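PDB 4QQS: glycoside hydrolase family 43 from Halothermothrix orenii, which hydrolyses glycosidic bonds with alpha-L-arabinofuranosidase activity and, as its family suggests, probably takes part in breaking down plant polysaccharides such as xylan. Local coordinates for residues A[62-67]-A[110-115]; A[98-103]-A[115-120]. All coordinates share one frame; numbering follows the deposited sequence. Where two conformers were deposited one is given.

In the fold
From the N terminus, the chain leaves strand 51-58, the last of the first four-stranded sheet, and enters the loop holding 62-67 before starting the second sheet at strand 72-79. Contact 1 closes the long excursion from that loop to strand 111-112, an outer strand of the second sheet. Contact 2 closes a short loop, eleven intervening residues containing strand 111-112, from strand 96-103 to the connection leading to strand 124-131. The order 62-67, 98-103, 110-115, 115-120 makes the two closures cross, and they share A115. Their coupling is direct: I113 N lies 2.8 Å from L100 O, a probable hydrogen bond. Together they tie the second propeller blade to the connections entering and leaving it.

Contact 1: residues A[62-67]-A[110-115]; sequences EKNGWG and FKNIKA
N64 sets its side-chain amide against the backbone on both flanks of K111, and two hydrogen bonds fix which way the amide is turned. N112 N donates to N64 OD1 at 2.8 Å, with an N-H...O angle of 164°. N64 ND2 donates to F110 O at 3.0 Å and 175°, the carbonyl oxygen lying almost in the amide plane. Chi1 of -68° puts CG beside the backbone N of N64 and swings the amide onto the strand, where it pairs much as one residue of a parallel strand would. ND2 also reaches D58 O. With an alanine here, N112 N and F110 O would probably lose these side-chain mates, and this part of the loop would be held mainly by water and by W66.

Water extends the polar seam. One molecule donates to K63 O at 2.7 Å and to N112 O at 2.8 Å. Another accepts from N112 ND2 and donates to W66 O, while the other end of that amide, N112 OD1, is held by the hydroxyl of Y87.

Apolar contact centres on W66. The methyl CB of A115 sits over the five-membered ring, 4.2 Å from its centroid, in a CH-pi contact. A115 O lies over a face too, 3.6 Å from W66 CD1.

The lysines meet only through their aliphatic parts, K63 CD and K111 CD being 4.2 Å apart. Their ammonium groups diverge, with NZ of K63 and NZ of K111 separated by 6.6 Å, and K63 is paired with E62 in a salt bridge.

This is surface packing away from the annotated sites: in the five-bladed propeller, the loop joining the first blade to the second is fastened along the last strand of the second.

Contact 2: residues A[98-103]-A[115-120]; sequences IALASS and APLFDR
I98 and L117 are joined through the backbone, L117 N donating to I98 O at 2.7 Å and 167°, where the end-to-end directions of 98-100 and 115-118 are 124° apart and a cis peptide precedes P116. Just before the cis peptide the methyls of A99 and A115 abut, CB to CB, at 3.8 Å.

With CG anti to the backbone N (chi1 177°), the two branches of L117 reach side chains on the same face of the strand, CD2 meeting I98 CG2 at 4.0 Å and CD1 meeting L100 CB at 4.2 Å; I139 of strand 137-143 also touches L117. I98 is modelled in two conformers; in one, CD1 approaches the F118 ring obliquely, 3.9 Å from CE1, so this touch is less certain. A water sits over the centre of one face of that ring while accepting from I98 N and donating to F118 O, linking the two backbones. F124 meets F118 edge-to-face.

The contact marks the passage between two propeller blades, where the chain leaves the second sheet for strand 124-131. The I98 side chain lies about 7 Å from that of D126, predicted to tune the catalytic acid, so this packing borders the probable active-site region.

Contact 1: residues A[62-67]-A[110-115]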
loop_
_atom_site.group_PDB
_atom_site.type_symbol
_atom_site.label_atom_id
_atom_site.label_comp_id
_atom_site.label_asym_id
_atom_site.label_seq_id
_atom_site.Cartn_x
_atom_site.Cartn_y
_atom_site.Cartn_z
ATOM N N GLU A 62 -20.744 12.080 9.968
ATOM C CA GLU A 62 -21.372 13.364 9.684
ATOM C C GLU A 62 -20.403 14.419 9.157
ATOM O O GLU A 62 -20.807 15.280 8.389
ATOM C CB GLU A 62 -22.150 13.867 10.905
ATOM C CG GLU A 62 -21.312 14.145 12.133
ATOM C CD GLU A 62 -20.896 15.596 12.292
ATOM O OE1 GLU A 62 -21.172 16.423 11.389
ATOM O OE2 GLU A 62 -20.274 15.904 13.339
ATOM N N LYS A 63 -19.127 14.323 9.519
ATOM C CA LYS A 63 -18.148 15.299 9.053
ATOM C C LYS A 63 -17.549 14.962 7.693
ATOM O O LYS A 63 -16.753 15.721 7.183
ATOM C CB LYS A 63 -17.006 15.433 10.067
ATOM C CG LYS A 63 -17.474 15.803 11.459
ATOM C CD LYS A 63 -16.317 16.188 12.359
ATOM C CE LYS A 63 -16.778 16.398 13.795
ATOM N NZ LYS A 63 -17.880 17.386 13.903
ATOM N N ASN A 64 -17.918 13.830 7.107
ATOM C CA ASN A 64 -17.343 13.401 5.833
ATOM C C ASN A 64 -18.368 13.604 4.719
ATOM O O ASN A 64 -18.772 14.733 4.492
ATOM C CB ASN A 64 -16.792 11.986 5.949
ATOM C CG ASN A 64 -15.590 11.940 6.863
ATOM O OD1 ASN A 64 -14.905 12.954 7.032
ATOM N ND2 ASN A 64 -15.340 10.797 7.479
ATOM N N GLY A 65 -18.787 12.550 4.034
ATOM C CA GLY A 65 -19.776 12.649 2.978
ATOM C C GLY A 65 -19.228 12.554 1.567
ATOM O O GLY A 65 -19.988 12.404 0.624
ATOM N N TRP A 66 -17.913 12.618 1.408
ATOM C CA TRP A 66 -17.285 12.599 0.098
ATOM C C TRP A 66 -17.015 11.174 -0.368
ATOM O O TRP A 66 -16.635 10.313 0.419
ATOM C CB TRP A 66 -15.970 13.394 0.133
ATOM C CG TRP A 66 -15.343 13.469 -1.209
ATOM C CD1 TRP A 66 -15.653 14.346 -2.206
ATOM C CD2 TRP A 66 -14.331 12.605 -1.740
ATOM N NE1 TRP A 66 -14.894 14.094 -3.312
ATOM C CE2 TRP A 66 -14.078 13.025 -3.059
ATOM C CE3 TRP A 66 -13.608 11.518 -1.228
ATOM C CZ2 TRP A 66 -13.146 12.402 -3.870
ATOM C CZ3 TRP A 66 -12.673 10.901 -2.042
ATOM C CH2 TRP A 66 -12.450 11.346 -3.347
ATOM N N GLY A 67 -17.189 10.946 -1.662
ATOM C CA GLY A 67 -16.911 9.668 -2.286
ATOM C C GLY A 67 -18.181 8.863 -2.420
ATOM O O GLY A 67 -18.989 8.822 -1.494
ATOM N N PHE A 110 -11.746 9.280 11.533
ATOM C CA PHE A 110 -11.021 10.174 10.653
ATOM C C PHE A 110 -12.006 11.111 9.957
ATOM O O PHE A 110 -13.091 10.694 9.527
ATOM C CB PHE A 110 -10.206 9.379 9.625
ATOM C CG PHE A 110 -8.936 8.800 10.188
ATOM C CD1 PHE A 110 -8.953 7.671 10.990
ATOM C CD2 PHE A 110 -7.714 9.398 9.934
ATOM C CE1 PHE A 110 -7.779 7.159 11.521
ATOM C CE2 PHE A 110 -6.548 8.882 10.452
ATOM C CZ PHE A 110 -6.583 7.768 11.247
ATOM N N LYS A 111 -11.621 12.380 9.871
ATOM C CA LYS A 111 -12.437 13.395 9.225
ATOM C C LYS A 111 -11.684 13.984 8.044
ATOM O O LYS A 111 -10.491 14.295 8.134
ATOM C CB LYS A 111 -12.814 14.505 10.203
ATOM C CG LYS A 111 -11.680 15.384 10.649
ATOM C CD LYS A 111 -12.176 16.496 11.556
ATOM C CE LYS A 111 -11.055 17.458 11.896
ATOM N NZ LYS A 111 -11.527 18.591 12.729
ATOM N N ASN A 112 -12.374 14.140 6.921
ATOM C CA ASN A 112 -11.745 14.708 5.739
ATOM C C ASN A 112 -11.239 16.107 6.010
ATOM O O ASN A 112 -11.928 16.932 6.615
ATOM C CB ASN A 112 -12.737 14.754 4.583
ATOM C CG ASN A 112 -13.078 13.382 4.063
ATOM O OD1 ASN A 112 -12.265 12.457 4.142
ATOM N ND2 ASN A 112 -14.281 13.234 3.519
ATOM N N ILE A 113 -10.024 16.368 5.546
ATOM C CA ILE A 113 -9.472 17.707 5.567
ATOM C C ILE A 113 -9.276 18.296 4.167
ATOM O O ILE A 113 -9.421 19.501 4.011
ATOM C CB ILE A 113 -8.231 17.844 6.477
ATOM C CG1 ILE A 113 -7.063 17.009 5.972
ATOM C CG2 ILE A 113 -8.627 17.501 7.934
ATOM C CD1 ILE A 113 -5.813 17.140 6.830
ATOM N N LYS A 114 -9.011 17.470 3.159
ATOM C CA LYS A 114 -9.038 17.923 1.768
ATOM C C LYS A 114 -9.442 16.728 0.911
ATOM O O LYS A 114 -8.659 15.819 0.670
ATOM C CB LYS A 114 -7.704 18.539 1.336
ATOM C CG LYS A 114 -7.813 19.374 0.075
ATOM C CD LYS A 114 -6.558 20.166 -0.199
ATOM C CE LYS A 114 -6.617 20.913 -1.518
ATOM N NZ LYS A 114 -5.462 21.838 -1.612
ATOM N N ALA A 115 -10.696 16.751 0.482
ATOM C CA ALA A 115 -11.296 15.650 -0.247
ATOM C C ALA A 115 -12.069 16.223 -1.430
ATOM O O ALA A 115 -13.132 16.788 -1.237
ATOM C CB ALA A 115 -12.214 14.854 0.670
HETATM O O HOH W 1 -14.451 17.093 7.754
HETATM O O HOH W 2 -15.917 15.557 2.998
HETATM O O HOH W 3 -15.430 10.581 2.840
#

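Contact 2: residues A[98-103]-A[115-120]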
loop_
_atom_site.group_PDB
_atom_site.type_symbol
_atom_site.label_atom_id
_atom_site.label_comp_id
_atom_site.label_asym_id
_atom_site.label_seq_id
_atom_site.Cartn_x
_atom_site.Cartn_y
_atom_site.Cartn_z
ATOM N N ILE A 98 -7.754 10.928 -4.950
ATOM C CA ILE A 98 -7.154 10.809 -3.635
ATOM C C ILE A 98 -7.739 11.874 -2.709
ATOM O O ILE A 98 -8.022 12.998 -3.146
ATOM C CB ILE A 98 -5.634 10.907 -3.788
ATOM C CG1 ILE A 98 -5.141 9.621 -4.460
ATOM C CG2 ILE A 98 -4.921 11.148 -2.458
ATOM C CD1 ILE A 98 -3.800 9.770 -5.141
ATOM N N ALA A 99 -7.937 11.491 -1.448
ATOM C CA ALA A 99 -8.412 12.363 -0.389
ATOM C C ALA A 99 -7.496 12.236 0.822
ATOM O O ALA A 99 -6.815 11.223 1.009
ATOM C CB ALA A 99 -9.831 11.990 0.001
ATOM N N LEU A 100 -7.519 13.278 1.650
ATOM C CA LEU A 100 -6.754 13.366 2.882
ATOM C C LEU A 100 -7.684 13.633 4.063
ATOM O O LEU A 100 -8.507 14.551 4.012
ATOM C CB LEU A 100 -5.745 14.507 2.774
ATOM C CG LEU A 100 -4.775 14.688 3.945
ATOM C CD1 LEU A 100 -3.799 13.529 4.019
ATOM C CD2 LEU A 100 -4.027 16.012 3.840
ATOM N N ALA A 101 -7.520 12.844 5.122
ATOM C CA ALA A 101 -8.309 12.942 6.346
ATOM C C ALA A 101 -7.364 12.887 7.544
ATOM O O ALA A 101 -6.204 12.492 7.411
ATOM C CB ALA A 101 -9.311 11.808 6.420
ATOM N N SER A 102 -7.867 13.255 8.721
ATOM C CA SER A 102 -7.052 13.183 9.927
ATOM C C SER A 102 -7.857 12.762 11.152
ATOM O O SER A 102 -9.085 12.828 11.167
ATOM C CB SER A 102 -6.355 14.517 10.175
ATOM O OG SER A 102 -7.283 15.499 10.596
ATOM N N SER A 103 -7.141 12.336 12.189
ATOM C CA SER A 103 -7.742 11.939 13.454
ATOM C C SER A 103 -6.724 12.114 14.560
ATOM O O SER A 103 -5.522 12.025 14.338
ATOM C CB SER A 103 -8.164 10.468 13.408
ATOM O OG SER A 103 -8.795 10.079 14.618
ATOM N N ALA A 115 -10.696 16.751 0.482
ATOM C CA ALA A 115 -11.296 15.650 -0.247
ATOM C C ALA A 115 -12.069 16.223 -1.430
ATOM O O ALA A 115 -13.132 16.788 -1.237
ATOM C CB ALA A 115 -12.214 14.854 0.670
ATOM N N PRO A 116 -11.533 16.099 -2.656
ATOM C CA PRO A 116 -10.275 15.437 -3.020
ATOM C C PRO A 116 -9.048 16.276 -2.665
ATOM O O PRO A 116 -9.110 17.515 -2.558
ATOM C CB PRO A 116 -10.389 15.295 -4.532
ATOM C CG PRO A 116 -11.190 16.473 -4.950
ATOM C CD PRO A 116 -12.194 16.689 -3.834
ATOM N N LEU A 117 -7.919 15.599 -2.522
ATOM C CA LEU A 117 -6.659 16.265 -2.224
ATOM C C LEU A 117 -6.173 17.054 -3.446
ATOM O O LEU A 117 -5.638 18.162 -3.305
ATOM C CB LEU A 117 -5.629 15.217 -1.808
ATOM C CG LEU A 117 -4.221 15.731 -1.528
ATOM C CD1 LEU A 117 -4.193 16.763 -0.400
ATOM C CD2 LEU A 117 -3.313 14.562 -1.197
ATOM N N PHE A 118 -6.347 16.474 -4.629
ATOM C CA PHE A 118 -6.075 17.149 -5.891
ATOM C C PHE A 118 -7.012 16.562 -6.933
ATOM O O PHE A 118 -7.589 15.490 -6.722
ATOM C CB PHE A 118 -4.597 17.037 -6.318
ATOM C CG PHE A 118 -4.117 15.629 -6.612
ATOM C CD1 PHE A 118 -3.644 14.820 -5.589
ATOM C CD2 PHE A 118 -4.091 15.122 -7.915
ATOM C CE1 PHE A 118 -3.168 13.533 -5.852
ATOM C CE2 PHE A 118 -3.608 13.849 -8.179
ATOM C CZ PHE A 118 -3.157 13.058 -7.138
ATOM N N ASP A 119 -7.181 17.268 -8.047
ATOM C CA ASP A 119 -8.156 16.866 -9.050
ATOM C C ASP A 119 -7.675 17.339 -10.405
ATOM O O ASP A 119 -7.519 18.541 -10.618
ATOM C CB ASP A 119 -9.519 17.474 -8.700
ATOM C CG ASP A 119 -10.656 16.930 -9.534
ATOM O OD1 ASP A 119 -10.410 16.170 -10.500
ATOM O OD2 ASP A 119 -11.818 17.260 -9.194
ATOM N N ARG A 120 -7.419 16.391 -11.303
ATOM C CA ARG A 120 -6.911 16.686 -12.641
ATOM C C ARG A 120 -7.792 16.053 -13.721
ATOM O O ARG A 120 -7.341 15.842 -14.851
ATOM C CB ARG A 120 -5.461 16.215 -12.772
ATOM C CG ARG A 120 -4.547 16.850 -11.762
ATOM C CD ARG A 120 -3.203 16.160 -11.694
ATOM N NE ARG A 120 -2.437 16.698 -10.580
ATOM C CZ ARG A 120 -1.380 16.089 -10.047
ATOM N NH1 ARG A 120 -0.928 14.950 -10.556
ATOM N NH2 ARG A 120 -0.775 16.620 -8.998
HETATM O O HOH W 4 -6.695 12.823 -6.968
#